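Local atomic coordinates of gluconate kinase (PDB entry 3LL3), a protein that probably phosphorylates a sugar or sugar acid such as gluconate with ATP, as a member of the FGGY family of carbohydrate kinases. Residues 137-140 and 141-145; 108-111 and 112-115. One frame throughout, in Å; residues are numbered along the deposited sequence.

Contact 1. Residues 137-140 and 141-145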
ATOM      1  N   LEU A 137     -13.602 -32.699  11.798  1.00 27.23           N
ATOM      2  CA  LEU A 137     -14.106 -33.799  12.619  1.00 28.34           C
ATOM      3  C   LEU A 137     -14.023 -33.447  14.104  1.00 31.04           C
ATOM      4  O   LEU A 137     -14.951 -33.712  14.861  1.00 32.95           O
ATOM      5  CB  LEU A 137     -13.317 -35.083  12.355  1.00 28.17           C
ATOM      6  CG  LEU A 137     -13.567 -35.767  11.019  1.00 30.30           C
ATOM      7  CD1 LEU A 137     -12.495 -36.822  10.753  1.00 28.53           C
ATOM      8  CD2 LEU A 137     -14.971 -36.384  11.008  1.00 29.51           C
ATOM      9  N   LEU A 138     -12.904 -32.839  14.498  1.00 29.84           N
ATOM     10  CA  LEU A 138     -12.727 -32.342  15.846  1.00 31.80           C
ATOM     11  C   LEU A 138     -13.797 -31.305  16.195  1.00 35.32           C
ATOM     12  O   LEU A 138     -14.357 -31.328  17.301  1.00 29.56           O
ATOM     13  CB  LEU A 138     -11.339 -31.735  15.998  1.00 30.52           C
ATOM     14  CG  LEU A 138     -10.187 -32.733  16.033  1.00 30.90           C
ATOM     15  CD1 LEU A 138      -8.872 -31.996  16.059  1.00 29.52           C
ATOM     16  CD2 LEU A 138     -10.320 -33.628  17.260  1.00 34.42           C
ATOM     17  N   TRP A 139     -14.077 -30.399  15.258  1.00 32.19           N
ATOM     18  CA  TRP A 139     -15.129 -29.405  15.462  1.00 32.26           C
ATOM     19  C   TRP A 139     -16.496 -30.076  15.590  1.00 35.11           C
ATOM     20  O   TRP A 139     -17.275 -29.752  16.488  1.00 36.13           O
ATOM     21  CB  TRP A 139     -15.170 -28.402  14.314  1.00 32.96           C
ATOM     22  CG  TRP A 139     -16.162 -27.291  14.553  1.00 35.92           C
ATOM     23  CD1 TRP A 139     -15.972 -26.168  15.316  1.00 38.52           C
ATOM     24  CD2 TRP A 139     -17.490 -27.194  14.024  1.00 36.59           C
ATOM     25  NE1 TRP A 139     -17.105 -25.383  15.291  1.00 38.96           N
ATOM     26  CE2 TRP A 139     -18.046 -25.987  14.502  1.00 38.39           C
ATOM     27  CE3 TRP A 139     -18.255 -27.998  13.179  1.00 36.27           C
ATOM     28  CZ2 TRP A 139     -19.337 -25.578  14.173  1.00 39.88           C
ATOM     29  CZ3 TRP A 139     -19.543 -27.592  12.857  1.00 41.39           C
ATOM     30  CH2 TRP A 139     -20.069 -26.393  13.353  1.00 42.15           C
ATOM     31  N   LEU A 140     -16.791 -31.004  14.686  1.00 31.59           N
ATOM     32  CA  LEU A 140     -18.070 -31.716  14.726  1.00 34.50           C
ATOM     33  C   LEU A 140     -18.263 -32.472  16.044  1.00 37.25           C
ATOM     34  O   LEU A 140     -19.344 -32.451  16.637  1.00 37.49           O
ATOM     35  CB  LEU A 140     -18.186 -32.686  13.554  1.00 33.17           C
ATOM     36  CG  LEU A 140     -18.397 -32.052  12.171  1.00 33.94           C
ATOM     37  CD1 LEU A 140     -18.121 -33.047  11.063  1.00 30.39           C
ATOM     38  CD2 LEU A 140     -19.807 -31.504  12.054  1.00 34.26           C
ATOM     39  N   LYS A 141     -17.204 -33.133  16.496  1.00 35.54           N
ATOM     40  CA  LYS A 141     -17.227 -33.905  17.742  1.00 35.94           C
ATOM     41  C   LYS A 141     -17.505 -33.035  18.976  1.00 40.17           C
ATOM     42  O   LYS A 141     -18.061 -33.509  19.965  1.00 37.72           O
ATOM     43  CB  LYS A 141     -15.892 -34.644  17.892  1.00 36.96           C
ATOM     44  CG  LYS A 141     -15.594 -35.262  19.268  1.00 39.67           C
ATOM     45  CD  LYS A 141     -14.387 -36.201  19.151  1.00 36.95           C
ATOM     46  CE  LYS A 141     -13.428 -36.032  20.314  1.00 41.03           C
ATOM     47  NZ  LYS A 141     -13.250 -34.600  20.659  1.00 41.14           N
ATOM     48  N   ASN A 142     -17.107 -31.765  18.917  1.00 39.02           N
ATOM     49  CA  ASN A 142     -17.297 -30.850  20.035  1.00 41.24           C
ATOM     50  C   ASN A 142     -18.605 -30.064  19.935  1.00 44.98           C
ATOM     51  O   ASN A 142     -19.262 -29.821  20.948  1.00 46.33           O
ATOM     52  CB  ASN A 142     -16.109 -29.885  20.148  1.00 41.20           C
ATOM     53  CG  ASN A 142     -16.237 -28.923  21.329  1.00 49.05           C
ATOM     54  OD1 ASN A 142     -16.427 -27.711  21.147  1.00 50.05           O
ATOM     55  ND2 ASN A 142     -16.126 -29.459  22.549  1.00 48.69           N
ATOM     56  N   LYS A 143     -18.994 -29.680  18.720  1.00 39.41           N
ATOM     57  CA  LYS A 143     -20.123 -28.762  18.553  1.00 44.14           C
ATOM     58  C   LYS A 143     -21.380 -29.367  17.918  1.00 43.86           C
ATOM     59  O   LYS A 143     -22.446 -28.749  17.934  1.00 45.05           O
ATOM     60  CB  LYS A 143     -19.696 -27.510  17.773  1.00 44.58           C
ATOM     61  CG  LYS A 143     -18.329 -26.986  18.146  1.00 43.48           C
ATOM     62  CD  LYS A 143     -18.296 -25.456  18.215  1.00 47.94           C
ATOM     63  CE  LYS A 143     -18.413 -24.954  19.650  1.00 49.28           C
ATOM     64  NZ  LYS A 143     -19.653 -25.471  20.289  1.00 53.47           N
ATOM     65  N   LYS A 144     -21.253 -30.561  17.351  1.00 40.80           N
ATOM     66  CA  LYS A 144     -22.378 -31.238  16.720  1.00 41.38           C
ATOM     67  C   LYS A 144     -22.398 -32.677  17.203  1.00 43.95           C
ATOM     68  O   LYS A 144     -22.335 -33.616  16.407  1.00 40.86           O
ATOM     69  CB  LYS A 144     -22.249 -31.201  15.193  1.00 44.76           C
ATOM     70  CG  LYS A 144     -23.182 -30.219  14.486  1.00 45.11           C
ATOM     71  CD  LYS A 144     -22.975 -28.798  14.961  1.00 50.49           C
ATOM     72  CE  LYS A 144     -24.062 -27.872  14.430  1.00 55.26           C
ATOM     73  NZ  LYS A 144     -24.008 -27.698  12.944  1.00 57.79           N
ATOM     74  N   THR A 145     -22.475 -32.846  18.522  1.00 44.36           N
ATOM     75  CA  THR A 145     -22.346 -34.161  19.140  1.00 44.11           C
ATOM     76  C   THR A 145     -23.325 -35.200  18.593  1.00 43.36           C
ATOM     77  O   THR A 145     -23.003 -36.392  18.505  1.00 43.45           O
ATOM     78  CB  THR A 145     -22.510 -34.076  20.673  1.00 48.86           C
ATOM     79  OG1 THR A 145     -22.615 -35.402  21.211  1.00 54.88           O
ATOM     80  CG2 THR A 145     -23.766 -33.282  21.043  1.00 46.17           C
TER
HETATM   81  O   HOH W   1     -13.665 -31.795  19.838  1.00 41.36           O

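Contact 2. Residues 108-111 and 112-115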
ATOM      1  N   VAL A 108      -8.528 -24.822  14.929  1.00 32.64           N
ATOM      2  CA  VAL A 108      -7.166 -24.795  14.408  1.00 30.20           C
ATOM      3  C   VAL A 108      -6.306 -23.858  15.229  1.00 31.49           C
ATOM      4  O   VAL A 108      -5.186 -24.196  15.618  1.00 31.36           O
ATOM      5  CB  VAL A 108      -7.137 -24.366  12.929  1.00 30.31           C
ATOM      6  CG1 VAL A 108      -5.709 -24.085  12.486  1.00 27.54           C
ATOM      7  CG2 VAL A 108      -7.801 -25.438  12.055  1.00 28.18           C
ATOM      8  N   GLN A 109      -6.835 -22.671  15.496  1.00 32.35           N
ATOM      9  CA  GLN A 109      -6.097 -21.702  16.293  1.00 36.09           C
ATOM     10  C   GLN A 109      -5.716 -22.290  17.662  1.00 36.89           C
ATOM     11  O   GLN A 109      -4.562 -22.190  18.069  1.00 39.45           O
ATOM     12  CB  GLN A 109      -6.879 -20.391  16.426  1.00 38.45           C
ATOM     13  CG  GLN A 109      -6.123 -19.298  17.162  1.00 43.34           C
ATOM     14  CD  GLN A 109      -4.797 -18.963  16.510  1.00 44.77           C
ATOM     15  OE1 GLN A 109      -3.742 -19.021  17.155  1.00 45.23           O
ATOM     16  NE2 GLN A 109      -4.836 -18.622  15.217  1.00 45.56           N
ATOM     17  N   ASP A 110      -6.665 -22.921  18.356  1.00 33.45           N
ATOM     18  CA  ASP A 110      -6.357 -23.554  19.646  1.00 36.94           C
ATOM     19  C   ASP A 110      -5.317 -24.671  19.488  1.00 37.62           C
ATOM     20  O   ASP A 110      -4.360 -24.753  20.254  1.00 37.82           O
ATOM     21  CB  ASP A 110      -7.617 -24.124  20.314  1.00 38.64           C
ATOM     22  CG  ASP A 110      -8.665 -23.059  20.598  1.00 43.04           C
ATOM     23  OD1 ASP A 110      -8.304 -21.868  20.714  1.00 45.43           O
ATOM     24  OD2 ASP A 110      -9.858 -23.416  20.714  1.00 47.97           O
ATOM     25  N   ALA A 111      -5.517 -25.538  18.500  1.00 32.91           N
ATOM     26  CA  ALA A 111      -4.528 -26.570  18.210  1.00 32.79           C
ATOM     27  C   ALA A 111      -3.137 -25.959  18.025  1.00 33.95           C
ATOM     28  O   ALA A 111      -2.132 -26.493  18.484  1.00 32.52           O
ATOM     29  CB  ALA A 111      -4.940 -27.347  16.968  1.00 30.24           C
ATOM     30  N   LYS A 112      -3.098 -24.832  17.330  1.00 34.71           N
ATOM     31  CA  LYS A 112      -1.860 -24.145  17.030  1.00 35.82           C
ATOM     32  C   LYS A 112      -1.221 -23.625  18.332  1.00 38.51           C
ATOM     33  O   LYS A 112      -0.002 -23.716  18.521  1.00 36.67           O
ATOM     34  CB  LYS A 112      -2.150 -23.015  16.027  1.00 38.28           C
ATOM     35  CG  LYS A 112      -0.971 -22.502  15.248  1.00 42.46           C
ATOM     36  CD  LYS A 112      -1.413 -21.411  14.263  1.00 46.36           C
ATOM     37  CE  LYS A 112      -0.235 -20.575  13.778  1.00 51.28           C
ATOM     38  NZ  LYS A 112      -0.668 -19.330  13.060  1.00 50.32           N
ATOM     39  N   ASN A 113      -2.049 -23.120  19.245  1.00 36.52           N
ATOM     40  CA  ASN A 113      -1.540 -22.614  20.520  1.00 38.06           C
ATOM     41  C   ASN A 113      -0.978 -23.719  21.429  1.00 38.83           C
ATOM     42  O   ASN A 113      -0.021 -23.500  22.168  1.00 41.08           O
ATOM     43  CB  ASN A 113      -2.614 -21.805  21.258  1.00 37.00           C
ATOM     44  CG  ASN A 113      -3.086 -20.594  20.464  1.00 39.67           C
ATOM     45  OD1 ASN A 113      -2.353 -20.052  19.641  1.00 40.74           O
ATOM     46  ND2 ASN A 113      -4.324 -20.170  20.711  1.00 42.85           N
ATOM     47  N   ARG A 114      -1.552 -24.912  21.357  1.00 34.34           N
ATOM     48  CA  ARG A 114      -1.112 -25.993  22.237  1.00 38.96           C
ATOM     49  C   ARG A 114      -0.012 -26.864  21.628  1.00 38.21           C
ATOM     50  O   ARG A 114       0.520 -27.751  22.297  1.00 37.59           O
ATOM     51  CB  ARG A 114      -2.306 -26.862  22.634  1.00 39.29           C
ATOM     52  CG  ARG A 114      -3.466 -26.084  23.265  1.00 42.74           C
ATOM     53  CD  ARG A 114      -4.788 -26.800  22.997  1.00 45.93           C
ATOM     54  NE  ARG A 114      -4.569 -28.241  22.866  1.00 47.32           N
ATOM     55  CZ  ARG A 114      -5.151 -29.011  21.950  1.00 45.97           C
ATOM     56  NH1 ARG A 114      -4.885 -30.311  21.907  1.00 49.70           N
ATOM     57  NH2 ARG A 114      -5.993 -28.478  21.068  1.00 45.57           N
ATOM     58  N   GLY A 115       0.326 -26.618  20.362  1.00 35.04           N
ATOM     59  CA  GLY A 115       1.330 -27.418  19.680  1.00 32.54           C
ATOM     60  C   GLY A 115       0.770 -28.664  19.010  1.00 32.21           C
ATOM     61  O   GLY A 115       1.533 -29.495  18.513  1.00 32.29           O
TER

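Contact 1. Residues 137-140 and 141-145
Trp139 and Lys143, one helical turn apart near the C-terminal end of helix 133-143, show how a lysine can serve an indole through its methylenes. Lys143 CG sits over one face of the five-membered ring, 3.7 Å from its centroid and 20° off the ring normal, which makes a CH-pi contact; the next carbon, CD, comes to 3.2 Å from Trp139 NE1. The indole is swung back toward the later turn because its CG lies anti to the backbone N (chi1 -175°), and the lysine chain crosses it at about a right angle. Beneath this layer the backbone is tightly tied: Lys143 N reaches Trp139 O at 2.8 Å, and Lys144 N closes the last turn on Leu140 O, also at 2.8 Å. Asn142 N adds weak bonds to Leu138 O and Trp139 O, so the tryptophan carbonyl receives two N-H groups. Leu140 faces inward, against Trp154, with its CD2 4.0 Å from Lys144 CB, while Trp139 also rests on Ile107 of helix 105-114. The solvent side is looser: a water donates to Leu138 O at 2.7 Å while receiving a weak bond from Lys141 NZ. The chemistry is thus divided between lysines: Lys143 gives its methylenes to the tryptophan face, whereas Lys141 NZ and one water meet the carbonyl of Leu138.

Contact 2. Residues 108-111 and 112-115
The C-terminal turn of helix 105-114, in the N-terminal half of this FGGY kinase, closes where Arg114 meets the carbonyls of Asp110 and Ala111 and the chain passes into glycine. Arg114 N bonds to Asp110 O at 3.0 Å and weakly to Ala111 O at 3.3 Å, so one N-H is shared between an i-4 and an i-3 acceptor as the helix runs out. The two preceding bonds are regular, with Lys112 N 2.8 Å from Val108 O and Asn113 N 2.9 Å from Gln109 O. The arginine then folds back along the helix: its CG lies anti to its own carbonyl carbon (chi1 -55°), CD passes 3.4 Å from Asp110 O, and a bend at chi3 brings NH2 to 3.7 Å from Ala111 CA. On a neighbouring flank the side chains of Gln109 and Asn113 cross with their amide planes 43° apart. Ala111 is buried against Tyr135, Phe116 and Ala117, and Lys112 O accepts a bond from Gln118 NE2 in the following helix. Gly115 takes a positive phi (87°), which glycine reaches readily and which leads the chain out of the helix. Asp110 OD2 and Arg114 NH2 remain 6.4 Å apart, too far for a salt bridge; the hydrogen bonds identified within this turn all run from backbone to backbone, and any attraction between the two charges acts only at a distance.

Contact 2 comes first along the chain, at the end of helix 105-114, and contact 1 follows at the end of helix 133-143; helix 116-124 lies between them in sequence. Their centres are 16 Å apart and their nearest atoms about 6 Å, so the two sets of residues do not touch. The parent helices do meet: Ile107 packs on Leu138 and Trp139, while Tyr135 packs on Val108 and Ala111. Both contacts lie within the N-terminal FGGY domain, on the same side of the chain's centre and away from the sugar and nucleotide sites. As a pair they illustrate how two helices that pack together can each end in their own way.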